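Local coordinates for protein L-ornithine 5-monooxygenase (Pseudomonas aeruginosa, PDB 3S5W) that uses FAD, NADPH and molecular oxygen to hydroxylate L-ornithine at N5, the first step in making the hydroxamate siderophore pyoverdin, at residues A[303-308]-A[425-430]; A[279-284]-A[294-299]; A[208-213]-A[240-245]. One frame throughout, in Å; residues are numbered along the deposited sequence.

Followed from the N terminus, the three contacts close in series: none encloses another and none crosses another. Contact 3 comes first, bringing the end of edge strand 207-209 against helix 237-249, which packs on the parallel NADP-binding sheet, across 26 intervening residues. Contact 2 then closes a short span of nine residues between helices 279-287 and 290-299. Contact 1 follows immediately, its segment 303-308 reaching across 116 residues to 425-430, so that the nucleotide-binding part of the fold meets the C-terminal FAD-binding loop at the substrate. Contacts 1 and 3 also meet directly, Val308 CG1 packing 3.6 Å from Ala240 CB, whereas contacts 2 and 3 stay about 20 Å apart at their nearest atoms.

Contact 1 of 3, residues A[303-308]-A[425-430]; sequences TNYSVV and SDTLLS. With FAD (flavin-adenine dinucleotide), chain C; ONH (N~5~-hydroxy-L-ornithine), chain E.
Asn304 and Leu428 show how two distant loops can share one ligand: their side chains run antiparallel and overlap alongside each other, with Leu428 CD2 3.3 Å from Asn304 OD1. With CG of Asn304 anti to its main-chain nitrogen (chi1 -165°), the amide oxygen reaches the bound hydroxyornithine, whose NE donates a hydrogen bond to OD1 over 2.8 Å. The other end of the amide, ND2, lies above the rim of the Tyr305 ring. Tyr305 and Thr427 reach out from the two loops but stop with OH and OG1 3.9 Å apart, and the phenol is hydrogen-bonded to Gln419 instead.

Leu428 lays its CD1 methyl 3.7 Å from ONH CG, while nearby residues of the same loop take the polar groups. Ser430 OG donates to ONH OXT at 2.7 Å, and Leu429 N makes a 2.9 Å bond to the flavin carbonyl O2. Thr427 O accepts from the ribityl O2' of FAD.

Both ends of the ligand are thus held, and the NE of this bound product rests 5.9 Å from FAD C4X, the carbon at which flavin monooxygenases form their hydroperoxide, consistent with oxygen having been delivered to that nitrogen.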
loop_
_atom_site.group_PDB
_atom_site.type_symbol
_atom_site.label_atom_id
_atom_site.label_comp_id
_atom_site.label_asym_id
_atom_site.label_seq_id
_atom_site.Cartn_x
_atom_site.Cartn_y
_atom_site.Cartn_z
ATOM N N THR A 303 -10.087 -11.303 5.246
ATOM C CA THR A 303 -9.042 -10.913 6.227
ATOM C C THR A 303 -8.399 -9.595 5.786
ATOM O O THR A 303 -7.719 -8.937 6.557
ATOM C CB THR A 303 -7.919 -11.946 6.277
ATOM O OG1 THR A 303 -7.339 -12.059 4.969
ATOM C CG2 THR A 303 -8.463 -13.305 6.725
ATOM N N ASN A 304 -8.634 -9.199 4.534
ATOM C CA ASN A 304 -7.913 -8.039 4.011
ATOM C C ASN A 304 -8.631 -7.104 3.047
ATOM O O ASN A 304 -8.247 -5.948 2.945
ATOM C CB ASN A 304 -6.586 -8.483 3.379
ATOM C CG ASN A 304 -5.617 -7.298 3.155
ATOM O OD1 ASN A 304 -5.234 -6.619 4.110
ATOM N ND2 ASN A 304 -5.259 -7.024 1.885
ATOM N N TYR A 305 -9.624 -7.586 2.308
ATOM C CA TYR A 305 -10.234 -6.778 1.255
ATOM C C TYR A 305 -11.722 -6.596 1.494
ATOM O O TYR A 305 -12.396 -7.560 1.929
ATOM C CB TYR A 305 -10.038 -7.463 -0.113
ATOM C CG TYR A 305 -8.594 -7.556 -0.534
ATOM C CD1 TYR A 305 -7.920 -6.412 -0.986
ATOM C CD2 TYR A 305 -7.906 -8.783 -0.514
ATOM C CE1 TYR A 305 -6.600 -6.467 -1.382
ATOM C CE2 TYR A 305 -6.559 -8.862 -0.912
ATOM C CZ TYR A 305 -5.917 -7.686 -1.350
ATOM O OH TYR A 305 -4.599 -7.697 -1.751
ATOM N N SER A 306 -12.214 -5.375 1.209
ATOM C CA SER A 306 -13.633 -4.988 1.339
ATOM C C SER A 306 -14.167 -5.207 2.760
ATOM O O SER A 306 -15.336 -5.618 2.955
ATOM C CB SER A 306 -14.517 -5.761 0.339
ATOM O OG SER A 306 -14.065 -5.566 -0.994
ATOM N N VAL A 307 -13.319 -4.933 3.747
ATOM C CA VAL A 307 -13.713 -5.149 5.135
ATOM C C VAL A 307 -13.205 -3.962 5.964
ATOM O O VAL A 307 -12.293 -3.225 5.544
ATOM C CB VAL A 307 -13.156 -6.461 5.715
ATOM C CG1 VAL A 307 -13.914 -7.718 5.157
ATOM C CG2 VAL A 307 -11.608 -6.584 5.523
ATOM N N VAL A 308 -13.827 -3.802 7.117
ATOM C CA VAL A 308 -13.628 -2.668 8.012
ATOM C C VAL A 308 -13.412 -3.238 9.430
ATOM O O VAL A 308 -14.059 -4.234 9.815
ATOM C CB VAL A 308 -14.909 -1.810 8.015
ATOM C CG1 VAL A 308 -14.789 -0.577 8.897
ATOM C CG2 VAL A 308 -15.297 -1.392 6.555
ATOM N N SER A 425 -0.218 -11.988 2.849
ATOM C CA SER A 425 0.762 -11.127 3.483
ATOM C C SER A 425 1.495 -10.249 2.446
ATOM O O SER A 425 2.205 -9.304 2.807
ATOM C CB SER A 425 1.811 -11.962 4.225
ATOM O OG SER A 425 1.244 -12.537 5.369
ATOM N N ASP A 426 1.341 -10.589 1.166
ATOM C CA ASP A 426 2.279 -10.044 0.155
ATOM C C ASP A 426 2.279 -8.521 0.073
ATOM O O ASP A 426 3.339 -7.913 -0.005
ATOM C CB ASP A 426 2.046 -10.671 -1.218
ATOM C CG ASP A 426 3.231 -10.420 -2.181
ATOM O OD1 ASP A 426 4.265 -11.093 -2.026
ATOM O OD2 ASP A 426 3.114 -9.528 -3.040
ATOM N N THR A 427 1.101 -7.903 0.073
ATOM C CA THR A 427 0.991 -6.436 -0.027
ATOM C C THR A 427 1.013 -5.701 1.320
ATOM O O THR A 427 0.771 -4.491 1.356
ATOM C CB THR A 427 -0.315 -6.026 -0.730
ATOM O OG1 THR A 427 -1.436 -6.362 0.101
ATOM C CG2 THR A 427 -0.420 -6.720 -2.108
ATOM N N LEU A 428 1.278 -6.422 2.410
ATOM C CA LEU A 428 1.102 -5.839 3.766
ATOM C C LEU A 428 2.437 -5.688 4.472
ATOM O O LEU A 428 3.497 -5.922 3.879
ATOM C CB LEU A 428 0.160 -6.730 4.600
ATOM C CG LEU A 428 -1.235 -6.999 4.032
ATOM C CD1 LEU A 428 -2.004 -7.940 4.964
ATOM C CD2 LEU A 428 -2.023 -5.709 3.830
ATOM N N LEU A 429 2.396 -5.287 5.745
ATOM C CA LEU A 429 3.615 -5.297 6.588
ATOM C C LEU A 429 3.934 -6.684 7.154
ATOM O O LEU A 429 5.017 -6.892 7.707
ATOM C CB LEU A 429 3.440 -4.312 7.767
ATOM C CG LEU A 429 3.221 -2.870 7.388
ATOM C CD1 LEU A 429 2.697 -2.073 8.587
ATOM C CD2 LEU A 429 4.548 -2.245 6.831
ATOM N N SER A 430 2.993 -7.633 7.004
ATOM C CA SER A 430 2.988 -8.908 7.735
ATOM C C SER A 430 4.275 -9.753 7.801
ATOM O O SER A 430 4.636 -10.290 8.857
ATOM C CB SER A 430 1.784 -9.793 7.271
ATOM O OG SER A 430 0.571 -9.040 7.274
HETATM P PA FAD C . 4.732 1.515 -0.364
HETATM O O1A FAD C . 3.533 1.840 -1.172
HETATM O O2A FAD C . 4.606 1.796 1.144
HETATM O O5B FAD C . 6.010 2.354 -0.914
HETATM C C5B FAD C . 6.231 2.443 -2.302
HETATM C C4B FAD C . 7.196 3.605 -2.462
HETATM O O4B FAD C . 7.561 3.662 -3.814
HETATM C C3B FAD C . 6.508 4.928 -2.140
HETATM O O3B FAD C . 7.206 5.593 -1.107
HETATM C C2B FAD C . 6.543 5.711 -3.459
HETATM O O2B FAD C . 6.893 7.077 -3.269
HETATM C C1B FAD C . 7.652 5.025 -4.199
HETATM N N9A FAD C . 7.526 5.003 -5.653
HETATM C C8A FAD C . 6.443 4.582 -6.419
HETATM N N7A FAD C . 6.813 4.664 -7.732
HETATM C C5A FAD C . 8.100 5.100 -7.785
HETATM C C6A FAD C . 8.960 5.357 -8.852
HETATM N N6A FAD C . 8.648 4.948 -10.093
HETATM N N1A FAD C . 10.244 5.816 -8.568
HETATM C C2A FAD C . 10.694 6.007 -7.278
HETATM N N3A FAD C . 9.840 5.750 -6.211
HETATM C C4A FAD C . 8.565 5.306 -6.477
HETATM N N1 FAD C . -0.443 -2.735 5.722
HETATM C C2 FAD C . -0.435 -3.269 7.004
HETATM O O2 FAD C . 0.146 -4.318 7.230
HETATM N N3 FAD C . -1.082 -2.627 8.039
HETATM C C4 FAD C . -1.739 -1.438 7.840
HETATM O O4 FAD C . -2.268 -0.872 8.812
HETATM C C4X FAD C . -1.767 -0.897 6.541
HETATM N N5 FAD C . -2.440 0.293 6.302
HETATM C C5X FAD C . -2.477 0.819 5.021
HETATM C C6 FAD C . -3.161 2.022 4.794
HETATM C C7 FAD C . -3.217 2.574 3.521
HETATM C C7M FAD C . -3.980 3.864 3.351
HETATM C C8 FAD C . -2.610 1.905 2.464
HETATM C C8M FAD C . -2.628 2.445 1.063
HETATM C C9 FAD C . -1.927 0.713 2.677
HETATM C C9A FAD C . -1.834 0.160 3.962
HETATM N N10 FAD C . -1.154 -1.041 4.197
HETATM C C10 FAD C . -1.142 -1.571 5.483
HETATM C "C1'" FAD C . -0.502 -1.821 3.097
HETATM C "C2'" FAD C . 0.799 -1.193 2.555
HETATM O "O2'" FAD C . 0.870 -1.670 1.207
HETATM C "C3'" FAD C . 1.988 -1.699 3.358
HETATM O "O3'" FAD C . 1.860 -1.389 4.761
HETATM C "C4'" FAD C . 3.317 -1.064 2.877
HETATM O "O4'" FAD C . 3.154 0.346 2.778
HETATM C "C5'" FAD C . 3.890 -1.676 1.572
HETATM O "O5'" FAD C . 5.239 -1.257 1.474
HETATM P P FAD C . 6.001 -1.055 0.061
HETATM O O1P FAD C . 7.337 -0.450 0.417
HETATM O O2P FAD C . 5.989 -2.388 -0.637
HETATM O O3P FAD C . 5.083 -0.004 -0.711
HETATM C C ONH E . -1.816 -9.687 10.164
HETATM N N ONH E . -4.273 -9.500 10.164
HETATM O O ONH E . -1.955 -9.874 11.409
HETATM C CA ONH E . -3.032 -9.279 9.382
HETATM C CB ONH E . -2.878 -7.829 8.907
HETATM C CD ONH E . -3.915 -6.041 7.568
HETATM N NE ONH E . -5.071 -5.770 6.753
HETATM C CG ONH E . -4.069 -7.472 8.033
HETATM O OZ ONH E . -5.411 -4.449 6.559
HETATM O OXT ONH E . -0.728 -9.821 9.535
#

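Contact 2 of 3, residues A[279-284]-A[294-299]; sequences PKFTDL and ERLLRE
Leu284 and Leu296 mark the closest backbone approach of two consecutive helices, their CA atoms 10.5 Å apart, a spacing that leaves the meeting to side chains alone. Within 279-284 the turn is carried by bonds such as Leu284 N to Lys280 O at 3.3 Å. In 294-299, Arg298 N reaches Glu294 O at 3.0 Å and Glu299 N reaches Arg295 O at 2.8 Å, the i to i+4 pattern of an alpha-helix.

A single methyl group does most of the bridging. Leu296 CD1 approaches the far end of the Phe281 ring, 4.3 Å from CZ, and comes obliquely to the ring plane. The ring extends across the gap because its CG stands opposite the main-chain nitrogen (chi1 -170°). One helical turn on, Leu284 brings its CD1 to 4.2 Å from the same Leu296 CD1, so residues i and i+3 of one helix converge on one methyl of the other.

These helices, 279-287 and 290-299, belong to the excursion the chain makes between strands 253-258 and 332-334 of the parallel NADP-binding sheet. They pack near the protein surface, yet not far from the active site: Phe281 also touches Val276, a substrate-binding residue, and its side chain is about 10 Å from the bound hydroxyornithine at the nearest atoms. Leu297, on the same helix as Leu296, rests against Leu424 and Gln419.

Charged groups run along the solvent-facing part of helix 290-299. Arg295 NH1 forms a salt bridge with Glu299 OE1 at 2.8 Å, one turn later, with an N-H...O angle of 157°. The carboxylate oxygen lies close to the guanidinium plane but is itself met from above its own plane, 36° out of it. Arg295 NE pairs in addition with Glu292, so one guanidinium is shared between two acids of its own helix.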
loop_
_atom_site.group_PDB
_atom_site.type_symbol
_atom_site.label_atom_id
_atom_site.label_comp_id
_atom_site.label_asym_id
_atom_site.label_seq_id
_atom_site.Cartn_x
_atom_site.Cartn_y
_atom_site.Cartn_z
ATOM N N PRO A 279 4.579 -16.248 8.448
ATOM C CA PRO A 279 5.604 -16.568 7.436
ATOM C C PRO A 279 5.472 -17.997 6.848
ATOM O O PRO A 279 5.660 -18.166 5.646
ATOM C CB PRO A 279 6.918 -16.413 8.198
ATOM C CG PRO A 279 6.627 -15.269 9.188
ATOM C CD PRO A 279 5.152 -15.553 9.623
ATOM N N LYS A 280 5.112 -18.994 7.682
ATOM C CA LYS A 280 4.866 -20.378 7.219
ATOM C C LYS A 280 3.842 -20.507 6.073
ATOM O O LYS A 280 3.951 -21.383 5.196
ATOM C CB LYS A 280 4.357 -21.222 8.401
ATOM C CG LYS A 280 4.827 -22.662 8.403
ATOM C CD LYS A 280 4.611 -23.324 9.791
ATOM C CE LYS A 280 5.778 -22.993 10.751
ATOM N NZ LYS A 280 6.199 -24.187 11.550
ATOM N N PHE A 281 2.827 -19.653 6.085
ATOM C CA PHE A 281 1.837 -19.728 5.041
ATOM C C PHE A 281 2.451 -19.394 3.666
ATOM O O PHE A 281 1.929 -19.836 2.652
ATOM C CB PHE A 281 0.648 -18.809 5.317
ATOM C CG PHE A 281 -0.504 -19.043 4.388
ATOM C CD1 PHE A 281 -1.411 -20.073 4.640
ATOM C CD2 PHE A 281 -0.682 -18.240 3.259
ATOM C CE1 PHE A 281 -2.495 -20.319 3.768
ATOM C CE2 PHE A 281 -1.769 -18.472 2.366
ATOM C CZ PHE A 281 -2.674 -19.519 2.630
ATOM N N THR A 282 3.524 -18.602 3.636
ATOM C CA THR A 282 4.125 -18.206 2.338
ATOM C C THR A 282 4.554 -19.475 1.586
ATOM O O THR A 282 4.219 -19.649 0.404
ATOM C CB THR A 282 5.284 -17.204 2.497
ATOM O OG1 THR A 282 4.831 -16.065 3.241
ATOM C CG2 THR A 282 5.840 -16.721 1.090
ATOM N N ASP A 283 5.262 -20.356 2.289
ATOM C CA ASP A 283 5.746 -21.638 1.738
ATOM C C ASP A 283 4.587 -22.515 1.308
ATOM O O ASP A 283 4.621 -23.153 0.237
ATOM C CB ASP A 283 6.574 -22.394 2.786
ATOM C CG ASP A 283 7.989 -21.870 2.910
ATOM O OD1 ASP A 283 8.599 -22.092 3.977
ATOM O OD2 ASP A 283 8.511 -21.239 1.952
ATOM N N LEU A 284 3.537 -22.533 2.133
ATOM C CA LEU A 284 2.387 -23.372 1.876
ATOM C C LEU A 284 1.667 -22.971 0.571
ATOM O O LEU A 284 1.454 -23.806 -0.293
ATOM C CB LEU A 284 1.430 -23.324 3.078
ATOM C CG LEU A 284 0.184 -24.228 3.118
ATOM C CD1 LEU A 284 -0.940 -23.708 2.265
ATOM C CD2 LEU A 284 0.532 -25.683 2.763
ATOM N N GLU A 294 -5.790 -20.062 -5.770
ATOM C CA GLU A 294 -6.916 -19.154 -5.966
ATOM C C GLU A 294 -8.080 -19.410 -5.009
ATOM O O GLU A 294 -8.757 -18.464 -4.596
ATOM C CB GLU A 294 -7.374 -19.160 -7.432
ATOM C CG GLU A 294 -6.289 -18.528 -8.344
ATOM C CD GLU A 294 -6.375 -18.979 -9.791
ATOM O OE1 GLU A 294 -7.464 -19.437 -10.193
ATOM O OE2 GLU A 294 -5.351 -18.869 -10.533
ATOM N N ARG A 295 -8.314 -20.678 -4.681
ATOM C CA ARG A 295 -9.323 -21.082 -3.691
ATOM C C ARG A 295 -8.989 -20.523 -2.279
ATOM O O ARG A 295 -9.859 -19.934 -1.616
ATOM C CB ARG A 295 -9.469 -22.623 -3.634
ATOM C CG ARG A 295 -10.758 -23.087 -2.917
ATOM C CD ARG A 295 -10.720 -24.525 -2.371
ATOM N NE ARG A 295 -9.618 -24.811 -1.441
ATOM C CZ ARG A 295 -9.520 -24.395 -0.171
ATOM N NH1 ARG A 295 -10.437 -23.606 0.381
ATOM N NH2 ARG A 295 -8.465 -24.754 0.547
ATOM N N LEU A 296 -7.754 -20.736 -1.833
ATOM C CA LEU A 296 -7.265 -20.176 -0.548
ATOM C C LEU A 296 -7.441 -18.662 -0.495
ATOM O O LEU A 296 -7.947 -18.124 0.498
ATOM C CB LEU A 296 -5.807 -20.562 -0.283
ATOM C CG LEU A 296 -5.505 -22.032 0.064
ATOM C CD1 LEU A 296 -4.033 -22.353 -0.233
ATOM C CD2 LEU A 296 -5.900 -22.380 1.530
ATOM N N LEU A 297 -7.092 -17.979 -1.585
ATOM C CA LEU A 297 -7.212 -16.507 -1.602
ATOM C C LEU A 297 -8.654 -16.036 -1.535
ATOM O O LEU A 297 -8.942 -15.033 -0.867
ATOM C CB LEU A 297 -6.449 -15.886 -2.787
ATOM C CG LEU A 297 -4.929 -16.058 -2.682
ATOM C CD1 LEU A 297 -4.241 -15.864 -4.051
ATOM C CD2 LEU A 297 -4.316 -15.114 -1.640
ATOM N N ARG A 298 -9.557 -16.741 -2.236
ATOM C CA ARG A 298 -10.986 -16.482 -2.149
ATOM C C ARG A 298 -11.503 -16.743 -0.713
ATOM O O ARG A 298 -12.239 -15.910 -0.155
ATOM C CB ARG A 298 -11.721 -17.393 -3.136
ATOM C CG ARG A 298 -13.070 -16.900 -3.655
ATOM C CD ARG A 298 -13.295 -17.358 -5.141
ATOM N NE ARG A 298 -13.051 -18.798 -5.319
ATOM C CZ ARG A 298 -12.170 -19.349 -6.160
ATOM N NH1 ARG A 298 -11.427 -18.604 -6.974
ATOM N NH2 ARG A 298 -12.041 -20.664 -6.188
ATOM N N GLU A 299 -11.126 -17.893 -0.134
ATOM C CA GLU A 299 -11.584 -18.261 1.220
ATOM C C GLU A 299 -11.252 -17.177 2.262
ATOM O O GLU A 299 -12.034 -16.905 3.163
ATOM C CB GLU A 299 -10.968 -19.594 1.669
ATOM C CG GLU A 299 -11.558 -20.139 3.016
ATOM C CD GLU A 299 -10.863 -21.411 3.544
ATOM O OE1 GLU A 299 -10.151 -22.093 2.769
ATOM O OE2 GLU A 299 -11.013 -21.739 4.759
#

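Contact 3 of 3, residues A[208-213]-A[240-245]; sequences FHHSQY and AEAFID
Tyr213 and Asp245 supply the polar link of this contact: the phenol OH donates over 2.7 Å to Asp245 OD2, which accepts through its anti lone pair. The acceptor sits at the edge of the ring, near its plane, and also lies 3.2 Å from Tyr213 CE1. Ring and carboxylate are turned 70° against each other. Both side chains point their CG atoms away from their own main-chain nitrogens (chi1 176° for Tyr213), which stretches them across the gap until the polar ends meet. Since the pair is buried, this bond gives OD2 a partner within the protein interior.

Apolar packing centres on Ala242. Its CB is 3.9 Å from His210 CD2 and 4.3 Å from Tyr213 CE2, approaching both rings obliquely, so two aromatic residues three positions apart converge on one small side chain of the helix.

This is the Rossmann-type NADP-binding part of the fold, built on a parallel sheet. Helix 237-249, which holds 240-245, follows the glycine-rich turn at Gly235 and Gly236 and is the crossover helix between strands 228-233 and 253-258; 208-213 leaves edge strand 207-209, whose sheet neighbour is strand 368-371. His210 also touches Ser238, an NADP-binding residue.

Backbone bonds shape the exit from the strand. Gln212 N reaches His209 O at 2.8 Å and Tyr213 N reaches His210 O at 2.9 Å, a tight 3-10 bend that leads into helix 213-217.

Glu241 OE1 stands 5.1 Å from His210 NE2, too far for direct contact; the carboxylate is engaged instead by Arg126 in a salt bridge and by Gln237 in a hydrogen bond.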
loop_
_atom_site.group_PDB
_atom_site.type_symbol
_atom_site.label_atom_id
_atom_site.label_comp_id
_atom_site.label_asym_id
_atom_site.label_seq_id
_atom_site.Cartn_x
_atom_site.Cartn_y
_atom_site.Cartn_z
ATOM N N PHE A 208 -11.569 12.659 -6.511
ATOM C CA PHE A 208 -10.218 12.254 -6.136
ATOM C C PHE A 208 -10.211 10.954 -5.398
ATOM O O PHE A 208 -11.180 10.637 -4.713
ATOM C CB PHE A 208 -9.505 13.346 -5.295
ATOM C CG PHE A 208 -10.274 13.816 -4.088
ATOM C CD1 PHE A 208 -11.222 14.838 -4.187
ATOM C CD2 PHE A 208 -10.021 13.273 -2.841
ATOM C CE1 PHE A 208 -11.903 15.296 -3.060
ATOM C CE2 PHE A 208 -10.703 13.727 -1.707
ATOM C CZ PHE A 208 -11.630 14.739 -1.811
ATOM N N HIS A 209 -9.126 10.213 -5.551
ATOM C CA HIS A 209 -8.957 8.923 -4.881
ATOM C C HIS A 209 -8.559 9.173 -3.418
ATOM O O HIS A 209 -7.907 10.195 -3.093
ATOM C CB HIS A 209 -7.918 8.053 -5.626
ATOM C CG HIS A 209 -7.703 6.696 -5.028
ATOM N ND1 HIS A 209 -8.425 5.575 -5.406
ATOM C CD2 HIS A 209 -6.818 6.270 -4.104
ATOM C CE1 HIS A 209 -7.992 4.522 -4.731
ATOM N NE2 HIS A 209 -7.004 4.917 -3.951
ATOM N N HIS A 210 -8.995 8.261 -2.545
ATOM C CA HIS A 210 -8.751 8.396 -1.113
ATOM C C HIS A 210 -7.252 8.590 -0.807
ATOM O O HIS A 210 -6.920 9.233 0.189
ATOM C CB HIS A 210 -9.289 7.175 -0.357
ATOM C CG HIS A 210 -8.986 7.196 1.109
ATOM N ND1 HIS A 210 -7.974 6.444 1.667
ATOM C CD2 HIS A 210 -9.561 7.876 2.130
ATOM C CE1 HIS A 210 -7.943 6.655 2.976
ATOM N NE2 HIS A 210 -8.887 7.526 3.278
ATOM N N SER A 211 -6.369 8.019 -1.633
ATOM C CA SER A 211 -4.911 8.183 -1.471
ATOM C C SER A 211 -4.476 9.665 -1.469
ATOM O O SER A 211 -3.396 9.972 -0.983
ATOM C CB SER A 211 -4.134 7.406 -2.557
ATOM O OG SER A 211 -4.485 7.932 -3.851
ATOM N N GLN A 212 -5.315 10.564 -1.999
ATOM C CA GLN A 212 -5.040 12.015 -1.988
ATOM C C GLN A 212 -5.951 12.814 -1.052
ATOM O O GLN A 212 -6.080 14.038 -1.177
ATOM C CB GLN A 212 -5.097 12.561 -3.431
ATOM C CG GLN A 212 -3.910 12.061 -4.255
ATOM C CD GLN A 212 -2.585 12.671 -3.794
ATOM O OE1 GLN A 212 -1.790 12.010 -3.134
ATOM N NE2 GLN A 212 -2.368 13.960 -4.111
ATOM N N TYR A 213 -6.568 12.128 -0.088
ATOM C CA TYR A 213 -7.646 12.734 0.709
ATOM C C TYR A 213 -7.245 14.079 1.350
ATOM O O TYR A 213 -7.926 15.097 1.181
ATOM C CB TYR A 213 -8.099 11.721 1.785
ATOM C CG TYR A 213 -9.132 12.233 2.732
ATOM C CD1 TYR A 213 -8.753 12.859 3.943
ATOM C CD2 TYR A 213 -10.506 12.099 2.442
ATOM C CE1 TYR A 213 -9.726 13.352 4.843
ATOM C CE2 TYR A 213 -11.484 12.585 3.345
ATOM C CZ TYR A 213 -11.081 13.198 4.543
ATOM O OH TYR A 213 -12.008 13.680 5.422
ATOM N N ALA A 240 -14.637 3.769 5.127
ATOM C CA ALA A 240 -15.047 3.937 6.528
ATOM C C ALA A 240 -14.231 5.043 7.221
ATOM O O ALA A 240 -14.792 5.837 7.976
ATOM C CB ALA A 240 -14.883 2.633 7.298
ATOM N N GLU A 241 -12.931 5.074 6.975
ATOM C CA GLU A 241 -12.090 6.134 7.603
ATOM C C GLU A 241 -12.428 7.506 7.043
ATOM O O GLU A 241 -12.536 8.468 7.789
ATOM C CB GLU A 241 -10.605 5.812 7.428
ATOM C CG GLU A 241 -10.201 4.644 8.363
ATOM C CD GLU A 241 -8.713 4.304 8.359
ATOM O OE1 GLU A 241 -7.939 4.885 7.542
ATOM O OE2 GLU A 241 -8.306 3.457 9.205
ATOM N N ALA A 242 -12.589 7.591 5.720
ATOM C CA ALA A 242 -13.040 8.836 5.083
ATOM C C ALA A 242 -14.369 9.307 5.653
ATOM O O ALA A 242 -14.541 10.492 6.018
ATOM C CB ALA A 242 -13.158 8.643 3.557
ATOM N N PHE A 243 -15.336 8.392 5.754
ATOM C CA PHE A 243 -16.604 8.775 6.331
ATOM C C PHE A 243 -16.494 9.334 7.749
ATOM O O PHE A 243 -17.131 10.321 8.077
ATOM C CB PHE A 243 -17.581 7.594 6.366
ATOM C CG PHE A 243 -18.913 7.948 6.955
ATOM C CD1 PHE A 243 -19.870 8.629 6.184
ATOM C CD2 PHE A 243 -19.227 7.592 8.278
ATOM C CE1 PHE A 243 -21.120 8.973 6.738
ATOM C CE2 PHE A 243 -20.463 7.920 8.848
ATOM C CZ PHE A 243 -21.426 8.616 8.055
ATOM N N ILE A 244 -15.741 8.662 8.603
ATOM C CA ILE A 244 -15.680 9.066 10.007
ATOM C C ILE A 244 -14.938 10.423 10.107
ATOM O O ILE A 244 -15.325 11.320 10.907
ATOM C CB ILE A 244 -15.002 7.935 10.841
ATOM C CG1 ILE A 244 -16.034 6.847 11.167
ATOM C CG2 ILE A 244 -14.312 8.476 12.104
ATOM C CD1 ILE A 244 -17.302 7.338 11.993
ATOM N N ASP A 245 -13.888 10.587 9.303
ATOM C CA ASP A 245 -13.234 11.891 9.283
ATOM C C ASP A 245 -14.172 13.043 8.864
ATOM O O ASP A 245 -14.196 14.095 9.508
ATOM C CB ASP A 245 -12.002 11.900 8.397
ATOM C CG ASP A 245 -11.091 13.065 8.727
ATOM O OD1 ASP A 245 -10.625 13.129 9.881
ATOM O OD2 ASP A 245 -10.841 13.889 7.840
#